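Local coordinates for protein TRAP-T family transporter, DctP (Periplasmic binding) subunit (PDB 4PF8) that binds beta-D-galacturonate as the periplasmic solute-binding subunit of a TRAP transporter, probably delivering it to the membrane components for uptake, at residues A[144-149]-A[167-172]. Sequence-based numbering, arbitrary orientation.
Sequences GARSFY and RVMNND. With GTR (beta-D-galactopyranuronic acid), chain D.
The selenomethionine Met169 lays its methyl CE over the centre of one face of the Arg146 guanidinium, with CE 3.4 Å from CZ. The bend at its last torsion (chi3 -87°) puts CE on Arg146. Met169 SE lies 3.3 Å from O4 of the bound galacturonate. This is the tight part of the contact. The looser part lies between the two arginines, where Arg146 NH2 and Arg167 NH1 stand 3.9 Å apart and the sugar carboxylate bridges them through O6A. All three residues are buried, so this looser part is bridged by the ligand and is not a water-facing surface.

Arg167 grips the carboxylate end-on with two nearly straight bonds. Its NH1 donates to O6A (2.8 Å), and its NH2 to O6B. Arg146 NH2 donates a nearly straight bond to O6A (2.9 Å). Arg146 NH1 reaches the ring oxygen O5 (3.0 Å). Glu206 holds Arg146 NE by a salt bridge, and the Met188 carbonyl holds Arg167 NE. With an alanine at Arg146, the carboxylate would probably be held less firmly, Met169 CE would lose the flat group it lies on, and Glu206 would lose this charge partner. The two-bond Arg167 pairing resembles the arginine-carboxylate pairing common in TRAP solute-binding proteins, and with Arg146 beside it is consistent with a pocket suited to a sugar acid.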
ATOM      1  N   GLY A 144       1.887  -4.119   6.151  1.00  6.63           N
ATOM      2  CA  GLY A 144       1.106  -4.384   7.340  1.00  7.46           C
ATOM      3  C   GLY A 144      -0.372  -4.185   7.110  1.00  7.95           C
ATOM      4  O   GLY A 144      -0.874  -4.461   6.046  1.00  6.62           O
ATOM      5  N   ALA A 145      -1.076  -3.760   8.163  1.00  8.57           N
ATOM      6  CA  ALA A 145      -2.524  -3.521   8.104  1.00  6.95           C
ATOM      7  C   ALA A 145      -2.794  -2.061   8.413  1.00  6.97           C
ATOM      8  O   ALA A 145      -2.077  -1.445   9.181  1.00  7.76           O
ATOM      9  CB  ALA A 145      -3.255  -4.394   9.121  1.00  7.59           C
ATOM     10  N   ARG A 146      -3.827  -1.501   7.797  1.00  5.77           N
ATOM     11  CA  ARG A 146      -4.188  -0.106   7.973  1.00  6.50           C
ATOM     12  C   ARG A 146      -5.262   0.048   9.033  1.00  7.01           C
ATOM     13  O   ARG A 146      -6.204  -0.734   9.059  1.00  7.74           O
ATOM     14  CB  ARG A 146      -4.673   0.474   6.650  1.00  8.55           C
ATOM     15  CG  ARG A 146      -3.644   0.356   5.539  1.00  7.82           C
ATOM     16  CD  ARG A 146      -4.214   0.754   4.172  1.00  7.74           C
ATOM     17  NE  ARG A 146      -4.511   2.172   4.022  1.00  7.56           N
ATOM     18  CZ  ARG A 146      -3.678   3.088   3.515  1.00  7.31           C
ATOM     19  NH1 ARG A 146      -2.461   2.754   3.124  1.00  6.73           N
ATOM     20  NH2 ARG A 146      -4.063   4.340   3.375  1.00  8.15           N
ATOM     21  N   SER A 147      -5.099   1.056   9.892  1.00  6.38           N
ATOM     22  CA  SER A 147      -6.038   1.335  10.980  1.00  6.83           C
ATOM     23  C   SER A 147      -6.335   2.826  11.032  1.00  7.30           C
ATOM     24  O   SER A 147      -5.527   3.647  10.588  1.00  7.30           O
ATOM     25  CB  SER A 147      -5.459   0.894  12.322  1.00  8.39           C
ATOM     26  OG  SER A 147      -5.354  -0.520  12.368  1.00  8.27           O
ATOM     27  N   PHE A 148      -7.498   3.179  11.574  1.00  7.29           N
ATOM     28  CA  PHE A 148      -7.900   4.583  11.637  1.00  6.05           C
ATOM     29  C   PHE A 148      -7.132   5.389  12.657  1.00  6.68           C
ATOM     30  O   PHE A 148      -6.897   4.924  13.772  1.00  8.29           O
ATOM     31  CB  PHE A 148      -9.395   4.699  11.967  1.00  7.30           C
ATOM     32  CG  PHE A 148     -10.291   4.310  10.828  1.00 10.58           C
ATOM     33  CD1 PHE A 148     -10.398   5.107   9.710  1.00 12.32           C
ATOM     34  CD2 PHE A 148     -11.025   3.134  10.876  1.00 14.40           C
ATOM     35  CE1 PHE A 148     -11.210   4.743   8.644  1.00 18.12           C
ATOM     36  CE2 PHE A 148     -11.835   2.767   9.830  1.00 18.13           C
ATOM     37  CZ  PHE A 148     -11.933   3.568   8.709  1.00 19.36           C
ATOM     38  N   TYR A 149      -6.803   6.631  12.296  1.00  6.05           N
ATOM     39  CA  TYR A 149      -6.358   7.609  13.262  1.00  7.10           C
ATOM     40  C   TYR A 149      -7.109   8.897  13.050  1.00  6.69           C
ATOM     41  O   TYR A 149      -7.470   9.237  11.929  1.00  8.07           O
ATOM     42  CB  TYR A 149      -4.846   7.834  13.194  1.00  8.60           C
ATOM     43  CG  TYR A 149      -4.236   8.021  11.830  1.00  7.15           C
ATOM     44  CD1 TYR A 149      -4.082   9.293  11.280  1.00  5.88           C
ATOM     45  CD2 TYR A 149      -3.764   6.934  11.107  1.00  7.06           C
ATOM     46  CE1 TYR A 149      -3.466   9.470  10.071  1.00  6.46           C
ATOM     47  CE2 TYR A 149      -3.162   7.101   9.899  1.00  8.35           C
ATOM     48  CZ  TYR A 149      -3.009   8.350   9.377  1.00  7.36           C
ATOM     49  OH  TYR A 149      -2.351   8.510   8.164  1.00  8.41           O
ATOM     50  N   ARG A 167      -9.688  11.159   5.216  1.00  6.57           N
ATOM     51  CA  ARG A 167      -8.958  11.085   3.952  1.00  6.96           C
ATOM     52  C   ARG A 167      -8.798   9.618   3.579  1.00  7.24           C
ATOM     53  O   ARG A 167      -8.548   8.778   4.438  1.00  7.19           O
ATOM     54  CB  ARG A 167      -7.580  11.719   4.076  1.00  6.30           C
ATOM     55  CG  ARG A 167      -6.703  11.522   2.867  1.00  6.39           C
ATOM     56  CD  ARG A 167      -5.841  10.265   2.998  1.00  6.43           C
ATOM     57  NE  ARG A 167      -4.988  10.086   1.825  1.00  6.69           N
ATOM     58  CZ  ARG A 167      -4.103   9.102   1.688  1.00  6.95           C
ATOM     59  NH1 ARG A 167      -3.928   8.191   2.639  1.00  6.99           N
ATOM     60  NH2 ARG A 167      -3.387   9.023   0.591  1.00  7.34           N
ATOM     61  N   VAL A 168      -8.933   9.336   2.286  1.00  6.97           N
ATOM     62  CA  VAL A 168      -8.644   8.025   1.747  1.00  7.33           C
ATOM     63  C   VAL A 168      -7.684   8.157   0.555  1.00  8.36           C
ATOM     64  O   VAL A 168      -7.493   9.255   0.023  1.00  8.19           O
ATOM     65  CB  VAL A 168      -9.918   7.308   1.301  1.00  8.92           C
ATOM     66  CG1 VAL A 168     -10.790   7.023   2.517  1.00  9.81           C
ATOM     67  CG2 VAL A 168     -10.690   8.099   0.258  1.00 11.39           C
HETATM   68  N   MSE A 169      -7.087   7.037   0.175  1.00  8.58           N
HETATM   69  CA  MSE A 169      -6.303   6.943  -1.059  1.00  8.45           C
HETATM   70  C   MSE A 169      -7.207   7.035  -2.276  1.00  9.79           C
HETATM   71  O   MSE A 169      -8.431   6.963  -2.182  1.00 11.01           O
HETATM   72  CB  MSE A 169      -5.591   5.587  -1.138  1.00 10.96           C
HETATM   73  CG  MSE A 169      -4.486   5.410  -0.211  1.00 13.34           C
HETATM   74 SE   MSE A 169      -3.547   3.760  -0.665  0.81 13.03          SE
HETATM   75  CE  MSE A 169      -4.569   2.448   0.327  1.00 17.44           C
ATOM     76  N   ASN A 170      -6.576   7.154  -3.440  1.00 10.83           N
ATOM     77  CA  ASN A 170      -7.305   7.255  -4.705  1.00 13.48           C
ATOM     78  C   ASN A 170      -7.775   5.904  -5.245  1.00 13.90           C
ATOM     79  O   ASN A 170      -7.226   5.357  -6.205  1.00 15.84           O
ATOM     80  CB  ASN A 170      -6.419   7.974  -5.729  1.00 15.91           C
ATOM     81  CG  ASN A 170      -6.045   9.369  -5.282  1.00 21.99           C
ATOM     82  OD1 ASN A 170      -4.924   9.619  -4.837  1.00 25.38           O
ATOM     83  ND2 ASN A 170      -6.994  10.286  -5.369  1.00 20.20           N
ATOM     84  N   ASN A 171      -8.806   5.359  -4.609  1.00 13.85           N
ATOM     85  CA  ASN A 171      -9.527   4.200  -5.120  1.00 12.94           C
ATOM     86  C   ASN A 171     -10.962   4.361  -4.635  1.00 12.31           C
ATOM     87  O   ASN A 171     -11.192   4.547  -3.447  1.00 12.81           O
ATOM     88  CB  ASN A 171      -8.897   2.897  -4.594  1.00 15.79           C
ATOM     89  CG  ASN A 171      -9.482   1.658  -5.224  1.00 16.05           C
ATOM     90  OD1 ASN A 171     -10.676   1.590  -5.506  1.00 14.89           O
ATOM     91  ND2 ASN A 171      -8.633   0.657  -5.464  1.00 15.13           N
ATOM     92  N   ASP A 172     -11.930   4.288  -5.553  1.00 16.42           N
ATOM     93  CA  ASP A 172     -13.348   4.438  -5.210  1.00 20.52           C
ATOM     94  C   ASP A 172     -13.838   3.457  -4.148  1.00 19.44           C
ATOM     95  O   ASP A 172     -14.799   3.747  -3.435  1.00 18.06           O
ATOM     96  CB  ASP A 172     -14.212   4.265  -6.462  1.00 26.26           C
ATOM     97  CG  ASP A 172     -13.889   5.286  -7.526  1.00 32.95           C
ATOM     98  OD1 ASP A 172     -13.572   6.433  -7.146  1.00 43.29           O
ATOM     99  OD2 ASP A 172     -13.945   4.946  -8.734  1.00 45.09           O
TER
HETATM  100  C1  GTR D 402       1.079   3.699   2.689  1.00  5.44           C
HETATM  101  C2  GTR D 402       1.623   3.101   1.435  1.00  5.28           C
HETATM  102  C3  GTR D 402       1.890   4.239   0.466  1.00  7.07           C
HETATM  103  C4  GTR D 402       0.614   5.012   0.159  1.00  6.96           C
HETATM  104  C5  GTR D 402       0.082   5.498   1.503  1.00  7.09           C
HETATM  105  C6  GTR D 402      -1.254   6.208   1.322  1.00  9.45           C
HETATM  106  O1  GTR D 402       0.739   2.647   3.646  1.00  6.84           O
HETATM  107  O2  GTR D 402       2.873   2.438   1.768  1.00  6.58           O
HETATM  108  O3  GTR D 402       2.322   3.632  -0.771  1.00  7.50           O
HETATM  109  O4  GTR D 402      -0.321   4.101  -0.445  1.00  9.35           O
HETATM  110  O5  GTR D 402      -0.095   4.404   2.428  1.00  6.32           O
HETATM  111  O6A GTR D 402      -2.065   6.088   2.278  1.00  7.19           O
HETATM  112  O6B GTR D 402      -1.410   6.961   0.334  1.00  8.04           O